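Local coordinates for protein peptidoglycan glycosyltransferase (PDB 4MNR) that belongs to the penicillin-binding protein family, pairing a transpeptidase-type domain of the beta-lactamase clan with an N-terminal dimerisation-type domain, at residues L58-V63 against A148-A153. Sequence-based numbering, arbitrary orientation.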
loop_
_atom_site.group_PDB
_atom_site.type_symbol
_atom_site.label_atom_id
_atom_site.label_comp_id
_atom_site.label_asym_id
_atom_site.label_seq_id
_atom_site.Cartn_x
_atom_site.Cartn_y
_atom_site.Cartn_z
ATOM N N LEU A 58 -10.021 -11.686 11.825
ATOM C CA LEU A 58 -8.632 -11.231 11.885
ATOM C C LEU A 58 -7.841 -11.730 10.676
ATOM O O LEU A 58 -7.696 -12.941 10.488
ATOM C CB LEU A 58 -7.978 -11.707 13.198
ATOM C CG LEU A 58 -6.615 -11.075 13.508
ATOM C CD1 LEU A 58 -6.748 -9.581 13.860
ATOM C CD2 LEU A 58 -5.939 -11.825 14.636
ATOM N N ALA A 59 -7.388 -10.790 9.839
ATOM C CA ALA A 59 -6.613 -11.099 8.640
ATOM C C ALA A 59 -7.268 -12.126 7.703
ATOM O O ALA A 59 -6.577 -12.931 7.095
ATOM C CB ALA A 59 -5.195 -11.565 9.034
ATOM N N SER A 60 -8.589 -12.076 7.571
ATOM C CA SER A 60 -9.292 -13.079 6.775
ATOM C C SER A 60 -8.769 -13.250 5.354
ATOM O O SER A 60 -8.596 -14.377 4.889
ATOM C CB SER A 60 -10.788 -12.782 6.731
ATOM O OG SER A 60 -11.334 -12.953 8.016
ATOM N N HIS A 61 -8.547 -12.149 4.650
ATOM C CA HIS A 61 -8.119 -12.258 3.257
ATOM C C HIS A 61 -6.737 -12.862 3.149
ATOM O O HIS A 61 -6.444 -13.589 2.204
ATOM C CB HIS A 61 -8.137 -10.895 2.581
ATOM C CG HIS A 61 -9.496 -10.285 2.531
ATOM N ND1 HIS A 61 -10.018 -9.555 3.575
ATOM C CD2 HIS A 61 -10.455 -10.323 1.576
ATOM C CE1 HIS A 61 -11.241 -9.162 3.261
ATOM N NE2 HIS A 61 -11.528 -9.610 2.054
ATOM N N VAL A 62 -5.881 -12.540 4.115
ATOM C CA VAL A 62 -4.521 -13.065 4.140
ATOM C C VAL A 62 -4.494 -14.569 4.437
ATOM O O VAL A 62 -3.837 -15.338 3.719
ATOM C CB VAL A 62 -3.651 -12.318 5.168
ATOM C CG1 VAL A 62 -2.357 -13.075 5.432
ATOM C CG2 VAL A 62 -3.333 -10.908 4.675
ATOM N N VAL A 63 -5.229 -14.993 5.464
ATOM C CA VAL A 63 -5.218 -16.399 5.862
ATOM C C VAL A 63 -5.799 -17.282 4.756
ATOM O O VAL A 63 -5.237 -18.326 4.414
ATOM C CB VAL A 63 -5.910 -16.645 7.245
ATOM C CG1 VAL A 63 -7.374 -16.267 7.223
ATOM C CG2 VAL A 63 -5.766 -18.116 7.675
ATOM N N ALA A 148 -11.260 -4.238 3.389
ATOM C CA ALA A 148 -12.646 -4.072 3.804
ATOM C C ALA A 148 -13.490 -3.817 2.561
ATOM O O ALA A 148 -13.051 -3.126 1.659
ATOM C CB ALA A 148 -12.767 -2.906 4.781
ATOM N N PRO A 149 -14.717 -4.364 2.511
ATOM C CA PRO A 149 -15.399 -5.153 3.539
ATOM C C PRO A 149 -14.751 -6.501 3.775
ATOM O O PRO A 149 -13.994 -7.012 2.941
ATOM C CB PRO A 149 -16.805 -5.356 2.957
ATOM C CG PRO A 149 -16.959 -4.313 1.928
ATOM C CD PRO A 149 -15.588 -4.111 1.356
ATOM N N THR A 150 -15.033 -7.060 4.939
ATOM C CA THR A 150 -14.415 -8.314 5.302
ATOM C C THR A 150 -15.458 -9.295 5.819
ATOM O O THR A 150 -16.672 -9.063 5.698
ATOM C CB THR A 150 -13.255 -8.082 6.308
ATOM O OG1 THR A 150 -12.492 -9.287 6.449
ATOM C CG2 THR A 150 -13.796 -7.628 7.662
ATOM N N TYR A 151 -14.978 -10.410 6.361
ATOM C CA TYR A 151 -15.830 -11.517 6.757
ATOM C C TYR A 151 -15.095 -12.374 7.771
ATOM O O TYR A 151 -13.866 -12.298 7.897
ATOM C CB TYR A 151 -16.199 -12.377 5.537
ATOM C CG TYR A 151 -14.996 -12.988 4.827
ATOM C CD1 TYR A 151 -14.206 -12.230 3.982
ATOM C CD2 TYR A 151 -14.672 -14.327 4.998
ATOM C CE1 TYR A 151 -13.118 -12.772 3.335
ATOM C CE2 TYR A 151 -13.579 -14.883 4.356
ATOM C CZ TYR A 151 -12.811 -14.104 3.525
ATOM O OH TYR A 151 -11.728 -14.653 2.881
ATOM N N ASN A 152 -15.843 -13.183 8.510
ATOM C CA ASN A 152 -15.212 -14.168 9.384
ATOM C C ASN A 152 -14.643 -15.291 8.537
ATOM O O ASN A 152 -15.375 -15.895 7.744
ATOM C CB ASN A 152 -16.233 -14.750 10.355
ATOM C CG ASN A 152 -16.736 -13.733 11.336
ATOM O OD1 ASN A 152 -16.009 -12.818 11.729
ATOM N ND2 ASN A 152 -17.991 -13.879 11.742
ATOM N N ALA A 153 -13.361 -15.578 8.726
ATOM C CA ALA A 153 -12.667 -16.619 7.967
ATOM C C ALA A 153 -13.401 -17.948 8.002
ATOM O O ALA A 153 -13.437 -18.656 6.994
ATOM C CB ALA A 153 -11.224 -16.788 8.466
HETATM O O HOH W 1 -10.539 -16.360 4.440
#
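Tyr151 and His61 form a T-shaped pair: the ring planes stand at 84°, the centroids are 5.3 Å apart, and the edge of Tyr151, through CE1, lies over one face of the imidazole, offset toward the rim. In this penicillin-binding protein the contact joins the short helix 60-63, in the dimerisation-family region, to the loop leaving edge strand 142-148 of the transpeptidase region's five-stranded antiparallel sheet. One face of the Tyr151 ring receives a CH-pi contact from Ser60, whose CB lies 4.1 Å from the centroid of that ring and only 14° off its normal, while His61 NE2 sits at the tyrosine's edge. After the cis peptide bond between Ala148 and Pro149, the Pro149 carbonyl O lies near the imidazole plane, 3.5 Å from His61 CE1. His61 NE2 is hydrogen-bonded to Thr171 O, which helps fix the ring's rotation. With OG anti to its own carbonyl carbon, Ser60 donates to Tyr151 O at 2.6 Å, and the 162° angle at the acceptor places the hydroxyl nearly in line with the C=O bond. One helical turn from the N-cap residue Ala59, Val63 CG1 meets Ala153 CB at 4.1 Å. One water bridges Tyr151 OH, 2.6 Å away, and the helix backbone, donating to Ser60 O.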